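Local coordinates for protein alpha-L-arabinofuranosidase B (PDB 6SXT) that hydrolyses terminal non-reducing alpha-L-arabinofuranosyl residues from arabinan, arabinogalactan and arabinoxylan by a retaining mechanism, and carries a C-terminal arabinose-binding domain, at residues D419-P424 with R436-P441; G320-G325 with S383-F388; N402-L407 with V451-S456; F328-V333 with V376-A381; S106-P111 with K118-F123. All blocks are in the same frame, centred on the assembly; numbering follows the deposited sequence.

Contact 1 (D419-P424 with R436-P441); sequences DATFCP and RSWSYP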
# COMPACT_ATOMS: atom_id res chain seq x y z
N ASP A 419 -9.69 1.85 10.25
CA ASP A 419 -9.13 1.27 11.49
C ASP A 419 -10.02 0.11 11.98
O ASP A 419 -9.58 -0.65 12.85
CB ASP A 419 -9.14 2.33 12.61
CG ASP A 419 -8.21 3.53 12.50
OD1 ASP A 419 -7.29 3.50 11.61
OD2 ASP A 419 -8.35 4.48 13.38
N ALA A 420 -11.23 -0.01 11.46
CA ALA A 420 -12.24 -1.00 11.94
C ALA A 420 -12.53 -2.08 10.90
O ALA A 420 -13.50 -2.82 11.04
CB ALA A 420 -13.52 -0.27 12.33
N THR A 421 -11.73 -2.18 9.83
CA THR A 421 -11.98 -3.18 8.77
C THR A 421 -10.92 -4.26 8.82
O THR A 421 -9.72 -3.94 8.85
CB THR A 421 -12.04 -2.48 7.41
OG1 THR A 421 -13.08 -1.51 7.41
CG2 THR A 421 -12.33 -3.44 6.29
N PHE A 422 -11.37 -5.49 8.82
CA PHE A 422 -10.47 -6.67 8.94
C PHE A 422 -10.87 -7.68 7.90
O PHE A 422 -12.06 -7.94 7.63
CB PHE A 422 -10.52 -7.23 10.36
CG PHE A 422 -10.04 -6.23 11.38
CD1 PHE A 422 -8.70 -6.10 11.73
CD2 PHE A 422 -10.95 -5.36 11.95
CE1 PHE A 422 -8.27 -5.13 12.63
CE2 PHE A 422 -10.53 -4.42 12.86
CZ PHE A 422 -9.19 -4.26 13.18
N CYS A 423 -9.85 -8.33 7.34
CA CYS A 423 -10.02 -9.27 6.23
C CYS A 423 -9.73 -10.66 6.74
O CYS A 423 -8.63 -10.94 7.20
CB CYS A 423 -9.07 -8.93 5.10
SG CYS A 423 -9.32 -7.23 4.47
N PRO A 424 -10.72 -11.58 6.75
CA PRO A 424 -10.49 -12.93 7.23
C PRO A 424 -9.45 -13.60 6.32
O PRO A 424 -9.50 -13.43 5.07
CB PRO A 424 -11.84 -13.61 7.17
CG PRO A 424 -12.82 -12.45 7.17
CD PRO A 424 -12.13 -11.34 6.42
N ARG A 436 -6.88 -10.13 9.44
CA ARG A 436 -5.81 -9.22 9.02
C ARG A 436 -6.36 -7.80 8.94
O ARG A 436 -7.40 -7.60 8.38
CB ARG A 436 -5.31 -9.66 7.64
CG ARG A 436 -4.03 -8.96 7.20
CD ARG A 436 -3.47 -9.49 5.89
NE ARG A 436 -4.41 -9.20 4.84
CZ ARG A 436 -5.25 -10.08 4.25
NH1 ARG A 436 -5.25 -11.36 4.58
NH2 ARG A 436 -6.13 -9.66 3.34
N SER A 437 -5.64 -6.83 9.45
CA SER A 437 -6.01 -5.41 9.32
C SER A 437 -6.05 -5.06 7.83
O SER A 437 -5.04 -5.29 7.15
CB SER A 437 -5.11 -4.52 10.06
OG SER A 437 -5.31 -3.15 9.71
N TRP A 438 -7.15 -4.49 7.33
CA TRP A 438 -7.17 -3.97 5.96
C TRP A 438 -6.20 -2.82 5.82
O TRP A 438 -5.46 -2.74 4.81
CB TRP A 438 -8.58 -3.52 5.59
CG TRP A 438 -8.62 -2.94 4.22
CD1 TRP A 438 -8.70 -3.62 3.04
CD2 TRP A 438 -8.44 -1.56 3.88
NE1 TRP A 438 -8.60 -2.75 1.99
CE2 TRP A 438 -8.44 -1.49 2.47
CE3 TRP A 438 -8.26 -0.40 4.62
CZ2 TRP A 438 -8.25 -0.28 1.79
CZ3 TRP A 438 -8.10 0.79 3.96
CH2 TRP A 438 -8.04 0.85 2.56
N SER A 439 -6.15 -1.89 6.78
CA SER A 439 -5.37 -0.66 6.59
C SER A 439 -3.87 -0.91 6.88
O SER A 439 -3.03 -0.21 6.31
CB SER A 439 -5.92 0.46 7.41
OG SER A 439 -5.85 0.15 8.78
N TYR A 440 -3.55 -1.89 7.71
CA TYR A 440 -2.16 -2.27 8.06
C TYR A 440 -2.03 -3.76 7.90
O TYR A 440 -2.07 -4.53 8.87
CB TYR A 440 -1.77 -1.86 9.49
CG TYR A 440 -1.51 -0.41 9.71
CD1 TYR A 440 -2.56 0.51 9.78
CD2 TYR A 440 -0.20 0.06 9.88
CE1 TYR A 440 -2.31 1.85 10.05
CE2 TYR A 440 0.05 1.39 10.11
CZ TYR A 440 -1.00 2.26 10.25
OH TYR A 440 -0.76 3.58 10.53
N PRO A 441 -1.91 -4.27 6.64
CA PRO A 441 -1.96 -5.70 6.42
C PRO A 441 -0.77 -6.54 6.89
O PRO A 441 -0.83 -7.75 6.82
CB PRO A 441 -2.18 -5.83 4.91
CG PRO A 441 -1.58 -4.54 4.38
CD PRO A 441 -1.95 -3.47 5.40
O HOH W 1 -6.05 2.59 9.74
O HOH W 2 -7.83 -2.11 9.65
O HOH W 3 -7.21 -13.14 3.47

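Contact 2 (G320-G325 with S383-F388); sequences GSLVSG and SQCFSF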
# COMPACT_ATOMS: atom_id res chain seq x y z
N GLY A 320 -8.65 -8.19 -6.76
CA GLY A 320 -8.52 -9.57 -6.34
C GLY A 320 -9.22 -9.84 -5.01
O GLY A 320 -9.67 -8.89 -4.35
N SER A 321 -9.31 -11.09 -4.62
CA SER A 321 -9.94 -11.44 -3.32
C SER A 321 -8.99 -11.11 -2.17
O SER A 321 -7.84 -11.60 -2.14
CB SER A 321 -10.33 -12.88 -3.30
OG SER A 321 -10.85 -13.20 -2.01
N LEU A 322 -9.49 -10.40 -1.17
CA LEU A 322 -8.77 -10.14 0.09
C LEU A 322 -9.05 -11.21 1.16
O LEU A 322 -8.43 -11.11 2.22
CB LEU A 322 -9.28 -8.79 0.63
CG LEU A 322 -8.62 -7.58 -0.03
CD1 LEU A 322 -9.45 -6.35 0.11
CD2 LEU A 322 -7.20 -7.34 0.49
N VAL A 323 -9.92 -12.17 0.90
CA VAL A 323 -10.45 -13.05 1.97
C VAL A 323 -10.13 -14.49 1.65
O VAL A 323 -10.15 -14.90 0.47
CB VAL A 323 -11.96 -12.81 2.11
CG1 VAL A 323 -12.57 -13.75 3.14
CG2 VAL A 323 -12.21 -11.38 2.47
N SER A 324 -9.78 -15.24 2.67
CA SER A 324 -9.68 -16.70 2.59
C SER A 324 -10.16 -17.32 3.89
O SER A 324 -10.33 -16.58 4.89
CB SER A 324 -8.26 -17.14 2.26
OG SER A 324 -7.37 -16.91 3.32
N GLY A 325 -10.24 -18.65 3.91
CA GLY A 325 -10.66 -19.36 5.12
C GLY A 325 -12.17 -19.30 5.30
O GLY A 325 -12.93 -18.89 4.43
N SER A 383 -15.80 -3.51 1.16
CA SER A 383 -17.01 -4.36 1.20
C SER A 383 -16.71 -5.86 1.07
O SER A 383 -17.62 -6.64 1.28
CB SER A 383 -18.00 -3.91 0.15
OG SER A 383 -17.43 -4.18 -1.10
N GLN A 384 -15.47 -6.30 0.74
CA GLN A 384 -15.09 -7.73 0.76
C GLN A 384 -14.77 -8.19 2.18
O GLN A 384 -14.85 -9.34 2.47
CB GLN A 384 -13.76 -8.03 0.03
CG GLN A 384 -13.68 -7.70 -1.41
CD GLN A 384 -12.43 -8.41 -1.94
OE1 GLN A 384 -12.20 -9.58 -1.65
NE2 GLN A 384 -11.68 -7.60 -2.65
N CYS A 385 -14.38 -7.25 3.02
CA CYS A 385 -13.88 -7.52 4.37
C CYS A 385 -15.03 -7.25 5.35
O CYS A 385 -16.22 -7.20 4.91
CB CYS A 385 -12.63 -6.72 4.64
SG CYS A 385 -11.34 -7.23 3.43
N PHE A 386 -14.71 -7.24 6.63
CA PHE A 386 -15.75 -7.23 7.70
C PHE A 386 -15.34 -6.24 8.78
O PHE A 386 -14.16 -5.87 9.01
CB PHE A 386 -16.01 -8.63 8.24
CG PHE A 386 -16.54 -9.58 7.20
CD1 PHE A 386 -17.87 -9.57 6.85
CD2 PHE A 386 -15.68 -10.37 6.46
CE1 PHE A 386 -18.36 -10.40 5.87
CE2 PHE A 386 -16.16 -11.20 5.47
CZ PHE A 386 -17.50 -11.21 5.16
N SER A 387 -16.40 -5.86 9.55
CA SER A 387 -16.23 -5.10 10.79
C SER A 387 -17.04 -5.82 11.89
O SER A 387 -18.01 -6.52 11.54
CB SER A 387 -16.66 -3.67 10.60
OG SER A 387 -15.87 -2.99 9.59
N PHE A 388 -16.57 -5.73 13.12
CA PHE A 388 -17.09 -6.52 14.26
C PHE A 388 -17.75 -5.57 15.26
O PHE A 388 -17.08 -4.74 15.83
CB PHE A 388 -15.96 -7.33 14.87
CG PHE A 388 -15.44 -8.36 13.90
CD1 PHE A 388 -15.99 -9.61 13.85
CD2 PHE A 388 -14.48 -8.02 12.96
CE1 PHE A 388 -15.58 -10.54 12.91
CE2 PHE A 388 -14.06 -8.96 12.04
CZ PHE A 388 -14.60 -10.21 12.02

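Contact 3 (N402-L407 with V451-S456); sequences NFELLL and VLYAAS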
# COMPACT_ATOMS: atom_id res chain seq x y z
N ASN A 402 -3.19 3.12 17.92
CA ASN A 402 -1.83 2.85 18.44
C ASN A 402 -1.59 1.33 18.44
O ASN A 402 -0.86 0.80 19.29
CB ASN A 402 -1.63 3.42 19.85
CG ASN A 402 -1.38 4.91 19.83
OD1 ASN A 402 -0.83 5.43 18.86
ND2 ASN A 402 -1.83 5.61 20.88
N PHE A 403 -2.24 0.61 17.51
CA PHE A 403 -2.09 -0.85 17.31
C PHE A 403 -2.63 -1.69 18.48
O PHE A 403 -2.46 -2.91 18.49
CB PHE A 403 -0.64 -1.24 17.02
CG PHE A 403 -0.09 -0.54 15.79
CD1 PHE A 403 -0.79 -0.53 14.60
CD2 PHE A 403 1.07 0.17 15.88
CE1 PHE A 403 -0.29 0.14 13.49
CE2 PHE A 403 1.61 0.78 14.75
CZ PHE A 403 0.90 0.80 13.59
N GLU A 404 -3.40 -1.06 19.37
CA GLU A 404 -4.23 -1.81 20.34
C GLU A 404 -5.66 -1.87 19.80
O GLU A 404 -6.15 -0.91 19.15
CB GLU A 404 -4.22 -1.14 21.72
CG GLU A 404 -5.00 -1.98 22.73
CD GLU A 404 -4.84 -1.53 24.18
OE1 GLU A 404 -3.95 -0.67 24.42
OE2 GLU A 404 -5.56 -2.09 25.07
N LEU A 405 -6.36 -2.98 20.03
CA LEU A 405 -7.77 -3.10 19.60
C LEU A 405 -8.66 -2.51 20.71
O LEU A 405 -8.57 -2.97 21.87
CB LEU A 405 -8.19 -4.52 19.32
CG LEU A 405 -7.35 -5.22 18.22
CD1 LEU A 405 -8.02 -6.49 17.82
CD2 LEU A 405 -7.13 -4.32 17.02
N LEU A 406 -9.48 -1.58 20.28
CA LEU A 406 -10.39 -0.85 21.19
C LEU A 406 -11.79 -0.99 20.64
O LEU A 406 -12.00 -1.21 19.45
CB LEU A 406 -10.04 0.62 21.26
CG LEU A 406 -8.64 1.00 21.73
CD1 LEU A 406 -8.55 2.50 21.73
CD2 LEU A 406 -8.27 0.42 23.10
N LEU A 407 -12.77 -0.99 21.55
CA LEU A 407 -14.17 -0.93 21.14
C LEU A 407 -14.63 0.52 21.20
O LEU A 407 -14.80 1.06 22.34
CB LEU A 407 -15.04 -1.82 22.05
CG LEU A 407 -16.52 -1.80 21.71
CD1 LEU A 407 -16.80 -2.36 20.32
CD2 LEU A 407 -17.32 -2.60 22.73
N VAL A 451 -4.73 -9.42 26.16
CA VAL A 451 -5.23 -8.15 25.59
C VAL A 451 -5.08 -8.25 24.06
O VAL A 451 -4.14 -8.93 23.60
CB VAL A 451 -4.47 -6.96 26.15
CG1 VAL A 451 -4.92 -5.65 25.55
CG2 VAL A 451 -4.59 -6.96 27.68
N LEU A 452 -6.02 -7.66 23.35
CA LEU A 452 -6.01 -7.73 21.85
C LEU A 452 -5.28 -6.54 21.27
O LEU A 452 -5.54 -5.40 21.58
CB LEU A 452 -7.42 -7.82 21.25
CG LEU A 452 -7.96 -9.22 20.98
CD1 LEU A 452 -7.17 -9.99 19.91
CD2 LEU A 452 -8.00 -10.08 22.24
N TYR A 453 -4.43 -6.85 20.28
CA TYR A 453 -3.65 -5.87 19.51
C TYR A 453 -3.79 -6.19 18.01
O TYR A 453 -4.23 -7.27 17.68
CB TYR A 453 -2.18 -5.90 19.91
CG TYR A 453 -1.94 -5.60 21.37
CD1 TYR A 453 -1.81 -4.30 21.79
CD2 TYR A 453 -1.89 -6.63 22.31
CE1 TYR A 453 -1.64 -4.00 23.14
CE2 TYR A 453 -1.75 -6.33 23.67
CZ TYR A 453 -1.61 -5.02 24.07
OH TYR A 453 -1.42 -4.73 25.42
N ALA A 454 -3.43 -5.20 17.21
CA ALA A 454 -3.14 -5.43 15.77
C ALA A 454 -1.62 -5.57 15.70
O ALA A 454 -0.91 -4.58 15.72
CB ALA A 454 -3.68 -4.28 14.96
N ALA A 455 -1.16 -6.81 15.77
CA ALA A 455 0.27 -7.14 15.92
C ALA A 455 0.84 -7.65 14.59
O ALA A 455 0.14 -8.39 13.87
CB ALA A 455 0.47 -8.20 16.97
N SER A 456 2.11 -7.33 14.39
CA SER A 456 2.92 -7.92 13.31
C SER A 456 3.72 -9.10 13.85
O SER A 456 3.98 -9.21 15.05
CB SER A 456 3.73 -6.87 12.63
OG SER A 456 4.65 -6.24 13.52

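Contact 4 (F328-V333 with V376-A381); sequences FTSGEV and VVTGLA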
# COMPACT_ATOMS: atom_id res chain seq x y z
N PHE A 328 -17.27 -15.14 6.95
CA PHE A 328 -18.47 -14.63 7.66
C PHE A 328 -19.52 -14.18 6.67
O PHE A 328 -19.20 -14.00 5.50
CB PHE A 328 -18.11 -13.42 8.54
CG PHE A 328 -17.03 -13.68 9.56
CD1 PHE A 328 -17.31 -14.29 10.78
CD2 PHE A 328 -15.70 -13.35 9.29
CE1 PHE A 328 -16.31 -14.49 11.71
CE2 PHE A 328 -14.70 -13.66 10.18
CZ PHE A 328 -15.00 -14.21 11.41
N THR A 329 -20.73 -13.92 7.16
CA THR A 329 -21.84 -13.28 6.41
C THR A 329 -22.34 -12.09 7.22
O THR A 329 -22.42 -12.22 8.44
CB THR A 329 -23.01 -14.25 6.17
OG1 THR A 329 -22.51 -15.54 5.83
CG2 THR A 329 -23.93 -13.77 5.08
N SER A 330 -22.67 -11.01 6.58
CA SER A 330 -23.17 -9.81 7.26
C SER A 330 -24.44 -10.14 8.07
O SER A 330 -25.34 -10.83 7.52
CB SER A 330 -23.45 -8.74 6.30
OG SER A 330 -23.71 -7.53 7.01
N GLY A 331 -24.43 -9.78 9.33
CA GLY A 331 -25.57 -10.03 10.24
C GLY A 331 -25.39 -11.27 11.10
O GLY A 331 -26.17 -11.43 12.06
N GLU A 332 -24.43 -12.16 10.78
CA GLU A 332 -24.02 -13.29 11.61
C GLU A 332 -23.56 -12.76 12.97
O GLU A 332 -22.88 -11.75 13.01
CB GLU A 332 -22.85 -14.00 10.91
CG GLU A 332 -22.38 -15.28 11.52
CD GLU A 332 -21.20 -15.91 10.81
OE1 GLU A 332 -20.76 -15.34 9.78
OE2 GLU A 332 -20.65 -16.91 11.30
N VAL A 333 -23.89 -13.46 14.06
CA VAL A 333 -23.32 -13.15 15.39
C VAL A 333 -22.43 -14.29 15.81
O VAL A 333 -22.85 -15.44 15.72
CB VAL A 333 -24.45 -12.90 16.42
CG1 VAL A 333 -23.87 -12.27 17.66
CG2 VAL A 333 -25.53 -12.04 15.80
N VAL A 376 -21.22 -9.49 12.94
CA VAL A 376 -20.30 -9.28 11.78
C VAL A 376 -21.06 -8.46 10.77
O VAL A 376 -22.23 -8.76 10.44
CB VAL A 376 -19.81 -10.62 11.22
CG1 VAL A 376 -18.71 -10.35 10.17
CG2 VAL A 376 -19.24 -11.50 12.30
N VAL A 377 -20.46 -7.37 10.29
CA VAL A 377 -21.11 -6.54 9.29
C VAL A 377 -20.14 -6.33 8.12
O VAL A 377 -18.92 -6.46 8.28
CB VAL A 377 -21.58 -5.21 9.86
CG1 VAL A 377 -22.43 -5.42 11.13
CG2 VAL A 377 -20.49 -4.27 10.14
N THR A 378 -20.70 -5.93 7.01
CA THR A 378 -19.89 -5.55 5.84
C THR A 378 -18.81 -4.57 6.29
O THR A 378 -19.07 -3.57 6.99
CB THR A 378 -20.76 -4.98 4.72
OG1 THR A 378 -21.75 -5.96 4.49
CG2 THR A 378 -19.95 -4.69 3.47
N GLY A 379 -17.58 -4.81 5.81
CA GLY A 379 -16.45 -3.97 6.20
C GLY A 379 -16.72 -2.51 5.93
O GLY A 379 -17.13 -2.12 4.80
N LEU A 380 -16.42 -1.70 6.91
CA LEU A 380 -16.74 -0.27 6.83
C LEU A 380 -15.90 0.41 5.74
O LEU A 380 -16.38 1.42 5.21
CB LEU A 380 -16.54 0.38 8.19
CG LEU A 380 -17.57 -0.06 9.26
CD1 LEU A 380 -17.18 0.47 10.57
CD2 LEU A 380 -18.96 0.45 8.88
N ALA A 381 -14.65 -0.03 5.54
CA ALA A 381 -13.79 0.60 4.49
C ALA A 381 -13.60 -0.28 3.26
O ALA A 381 -13.01 0.22 2.27
CB ALA A 381 -12.46 0.95 5.07

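Contact 5 (S106-P111 with K118-F123); sequences SAIGAP and KAYGVF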
# COMPACT_ATOMS: atom_id res chain seq x y z
N SER A 106 3.49 -5.47 3.58
CA SER A 106 2.95 -6.82 3.47
C SER A 106 3.04 -7.28 2.01
O SER A 106 2.89 -6.45 1.12
CB SER A 106 1.49 -6.80 3.89
OG SER A 106 0.89 -8.05 3.66
N ALA A 107 3.17 -8.57 1.81
CA ALA A 107 3.06 -9.12 0.45
C ALA A 107 1.62 -9.35 0.02
O ALA A 107 1.40 -9.58 -1.17
CB ALA A 107 3.80 -10.41 0.40
N ILE A 108 0.61 -9.18 0.88
CA ILE A 108 -0.77 -9.66 0.58
C ILE A 108 -1.82 -8.59 0.76
O ILE A 108 -3.01 -8.94 0.75
CB ILE A 108 -1.12 -10.93 1.39
CG1 ILE A 108 -1.07 -10.74 2.91
CG2 ILE A 108 -0.22 -12.06 0.95
CD1 ILE A 108 -1.67 -11.83 3.73
N GLY A 109 -1.45 -7.33 0.91
CA GLY A 109 -2.46 -6.29 1.10
C GLY A 109 -3.13 -5.83 -0.18
O GLY A 109 -4.14 -5.13 -0.09
N ALA A 110 -2.61 -6.19 -1.35
CA ALA A 110 -3.12 -5.64 -2.62
C ALA A 110 -3.26 -6.74 -3.67
O ALA A 110 -2.66 -6.68 -4.74
CB ALA A 110 -2.24 -4.53 -3.10
N PRO A 111 -4.10 -7.74 -3.42
CA PRO A 111 -4.36 -8.77 -4.41
C PRO A 111 -5.12 -8.17 -5.60
O PRO A 111 -6.05 -7.37 -5.43
CB PRO A 111 -5.23 -9.80 -3.71
CG PRO A 111 -5.98 -8.96 -2.65
CD PRO A 111 -4.95 -7.93 -2.20
N LYS A 118 -3.94 -14.23 -10.79
CA LYS A 118 -3.68 -13.52 -9.53
C LYS A 118 -2.26 -12.94 -9.51
O LYS A 118 -1.30 -13.51 -10.03
CB LYS A 118 -3.90 -14.44 -8.32
CG LYS A 118 -4.16 -13.65 -7.04
CD LYS A 118 -4.54 -14.53 -5.87
CE LYS A 118 -4.76 -13.71 -4.65
NZ LYS A 118 -5.22 -14.57 -3.56
N ALA A 119 -2.16 -11.75 -8.92
CA ALA A 119 -0.87 -11.14 -8.61
C ALA A 119 -1.07 -10.23 -7.42
O ALA A 119 -2.22 -9.99 -6.98
CB ALA A 119 -0.34 -10.35 -9.79
N TYR A 120 0.04 -9.72 -6.90
CA TYR A 120 0.06 -8.93 -5.66
C TYR A 120 0.75 -7.60 -5.88
O TYR A 120 1.89 -7.60 -6.38
CB TYR A 120 0.78 -9.74 -4.59
CG TYR A 120 0.02 -10.95 -4.14
CD1 TYR A 120 -1.13 -10.83 -3.36
CD2 TYR A 120 0.40 -12.23 -4.55
CE1 TYR A 120 -1.82 -11.94 -2.91
CE2 TYR A 120 -0.28 -13.36 -4.09
CZ TYR A 120 -1.40 -13.21 -3.28
OH TYR A 120 -2.10 -14.33 -2.89
N GLY A 121 0.08 -6.50 -5.50
CA GLY A 121 0.67 -5.18 -5.46
C GLY A 121 1.30 -4.86 -4.12
O GLY A 121 1.34 -5.70 -3.24
N VAL A 122 1.73 -3.62 -4.00
CA VAL A 122 2.46 -3.15 -2.80
C VAL A 122 1.54 -2.21 -2.03
O VAL A 122 1.41 -1.05 -2.41
CB VAL A 122 3.78 -2.48 -3.18
CG1 VAL A 122 4.58 -2.11 -1.94
CG2 VAL A 122 4.58 -3.36 -4.10
N PHE A 123 0.90 -2.73 -1.00
CA PHE A 123 -0.05 -1.96 -0.18
C PHE A 123 0.75 -1.30 0.95
O PHE A 123 1.32 -2.01 1.80
CB PHE A 123 -1.11 -2.88 0.39
CG PHE A 123 -2.27 -2.20 1.05
CD1 PHE A 123 -2.19 -1.75 2.37
CD2 PHE A 123 -3.47 -2.07 0.37
CE1 PHE A 123 -3.29 -1.15 2.98
CE2 PHE A 123 -4.57 -1.49 0.99
CZ PHE A 123 -4.49 -1.07 2.31
O HOH W 4 0.85 -5.51 -0.21
O HOH W 5 1.71 -3.27 4.23
O HOH W 6 -0.36 -7.65 -2.19

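Contact 1 (D419-P424 with R436-P441)
C423 and R436 face each other as a hydrogen-bonded antiparallel pair: C423 N reaches R436 O at 2.8 Å with an N-H...O angle of 170°, and R436 N returns a bond to C423 O. The third link, from W438 N to T421 O at 3.0 Å, ties the loop that follows the strand. Beside these bonds, C423 CB lies over one face of the R436 guanidinium, 3.5 Å from NH2. The arginine chain bends at chi3 (65°), folding the guanidinium back over C423, and L322 O and Q425 OE1 accept from its nitrogens. C423 SG, in the disulfide to C385, meets the W438 ring at its edge, 3.9 Å from CD1, while T421 CG2 lies alongside W438 CB. F422, on the other side of the hairpin, puts CD1 3.7 Å from S437 CA.

Farther out, a water donates to T421 O and accepts from S437 OG, bridging the two segments where direct pairing ends. S437 OG also accepts from Y440 N at 2.9 Å, an ST motif at the turn after the strand. D419 is held by a salt bridge to R399 and a hydrogen bond from Q415, and S439 OG bonds to H400. This buried antiparallel hairpin of the beta-trefoil arabinose-binding domain is thus flanked by D419 and by S439 with its partner H400, D419 and H400 both being substrate-binding residues.

Contact 2 (G320-G325 with S383-F388)
With chi1 at -61°, the Q384 side chain runs out extended from CG and delivers its amide to the backbone of 320-325; chi3 (46°) sets the turn of that amide. Both of its ends are used. NE2 donates to G320 O at 2.9 Å, its partner slightly tilted from the glutamine amide plane, and OE1 accepts from L322 N, also at 2.9 Å, along a nearly straight N-H...O line of 170°. One side chain thus spans the peptide groups around S321, in the way a neighbouring strand would offer a donor and an acceptor, and the two bonds together restrict rotation of the amide.

L322 crosses Q384 at about a right angle, with CD1 3.8 Å from Q384 NE2. Its CB also packs 3.8 Å from C385 SG, the sulfur that forms the disulfide with C423. The segment 320-325 is the irregular chain that enters the arabinose-binding domain from the catalytic domain, and here it runs against the start of strand 386-390 of the beta-trefoil. The attachment continues on the trefoil side, where S324 is backbone-bonded to P424, whose O must be the acceptor, and S324 OG is hydrogen-bonded to A426 N.

V323 sets a methyl against the Q384 carbonyl: its CG2 stands anti to the carbonyl carbon of V323, which turns it to within 3.3 Å of Q384 O. The apolar contact of the same CG2 is with C385 SG, at 4.3 Å. Within the linker, S321 OG donates to V323 O at 3.1 Å, in the carbonyl plane and on a lone pair.

Contact 3 (N402-L407 with V451-S456)
L405 forms the tight part of this contact, directing its side chain at strand 451-455. CD1 lies 3.7 Å from L452 CB, CD2 is 4.0 Å from A454 CB, and CG rests against the Y453 carbonyl carbon, so both methyl branches are engaged. The placement follows from chi1 of -58°, which sets CG anti to the carbonyl carbon. Two backbone bonds frame the packing: L405 N donates to L452 O at 3.0 Å, and A454 N to F403 O at 2.8 Å. In each the donor stands well above the carbonyl plane. F403 O also lies 3.3 Å from Y453 CB and meets the Y453 ring at its edge, in plane. The strand directions differ by 122°, with a single bridge at E404 and Y453. On the inner side L405 continues onto F445, V355 and I398.

The looser side is formed by E404 and Y453, both partly exposed. The extended glutamate passes the tyrosine ring obliquely, CG 3.9 Å from CE1, with carboxylate and ring planes 45° apart, and its OE2 touches V451 CG1 at 3.6 Å without a polar partner across the contact. Y453 stacks on F463.

F403 and L452 both bind substrate. Across these segments the chemistry is main-chain bonding plus apolar packing; R443 adds a cation-pi contact to F403, and together these probably help to place the two residues.

Contact 4 (F328-V333 with V376-A381)
F328 overlaps V376 through its CB, which lies 3.5 Å from V376 CG1, while its ring atom CD1 is 3.7 Å from V376 CG2. The two side chains cross at about a right angle, and the ring is oblique to the methyl it meets. Both valine branches are therefore used: chi1 of -172° holds CG1 anti to the backbone N, against the phenylalanine CB, and CG2 beside the ring. This lies in the beta-trefoil arabinose-binding domain, where a type II beta turn from T329 to E332 leads into strand 333-338 and docks on the neighbouring strand 374-378. F328 also meets F388 edge-to-face, and V376 packs on F386 and F388, so the pair belongs to an apolar cluster reaching strand 386-390.

The turn is joined to the strand by two short main-chain bonds on V376. G331 N donates to V376 O at 2.7 Å, and V376 N donates to E332 O at 2.8 Å with an N-H...O angle of 179°; each acceptor is approached nearly head-on to its carbonyl. G331 has a positive phi, +98°, at the third position of the type II turn. The turn closes on itself through E332 N to T329 O, and the E332 carboxylate reaches back so that OE1 accepts from T329 N at 3.0 Å.

On the exposed side S330 OG accepts a weak, bent bond from T378 N at 3.4 Å.

Contact 5 (S106-P111 with K118-F123)
Y120 and F123 reach segment 106-111 from different faces of strand 117-124. With chi1 of -69°, the Y120 ring lies beside I108 with the two side chains pointing the same way, CE1 4.2 Å from I108 CG2, and the same ring atom lies 4.1 Å from P111 CB. A107 O approaches the ring obliquely, 3.5 Å from Y120 CG. The tyrosine's hydroxyl is bonded to D62, which fixes the far end of the ring.

On the other face, chi1 of -170° brings the F123 ring close to G109, its CD2 3.2 Å from G109 O; G109 CA in turn packs 3.7 Å from F123 CB. A110 CB sits at the edge of the F123 ring, near its plane. F123 also meets W438 of the arabinose-binding domain edge-to-face.

Between these two rings the direct main-chain link is G121 N to A110 O, 2.8 Å and almost straight at 177°. Where the chain turns its corner, waters replace strand pairing: one bonds A110 N and G121 O, another G109 N and F123 N, and a third joins S106 N to F123 O. The chemistry implies a buried corner of the catalytic domain in which bound water supplies part of the backbone pairing between these segments, with aromatic packing on both sides.

How the contacts relate
Contacts 1, 2 and 4 form a connected patch of the arabinose-binding domain: the C385–C423 disulfide (SG to SG 2.3 Å) joins contacts 1 and 2, and strands 374-378 and 386-390 pair through S387 O to V377 N at 2.9 Å, joining contacts 2 and 4. Contact 3 lies about 11 Å, centre to centre, from contact 1, linked where Y440 meets F403; both hold substrate-binding residues of this domain. Contact 5 belongs to the catalytic domain and forms part of the interface: P441 CG of contact 1 lies 3.5 Å from F123 CD1, and P111 O accepts from G320 N of contact 2. The F123 side chain is about 9 Å from that of substrate-binding H400. Contact 4 lies away from the annotated sites.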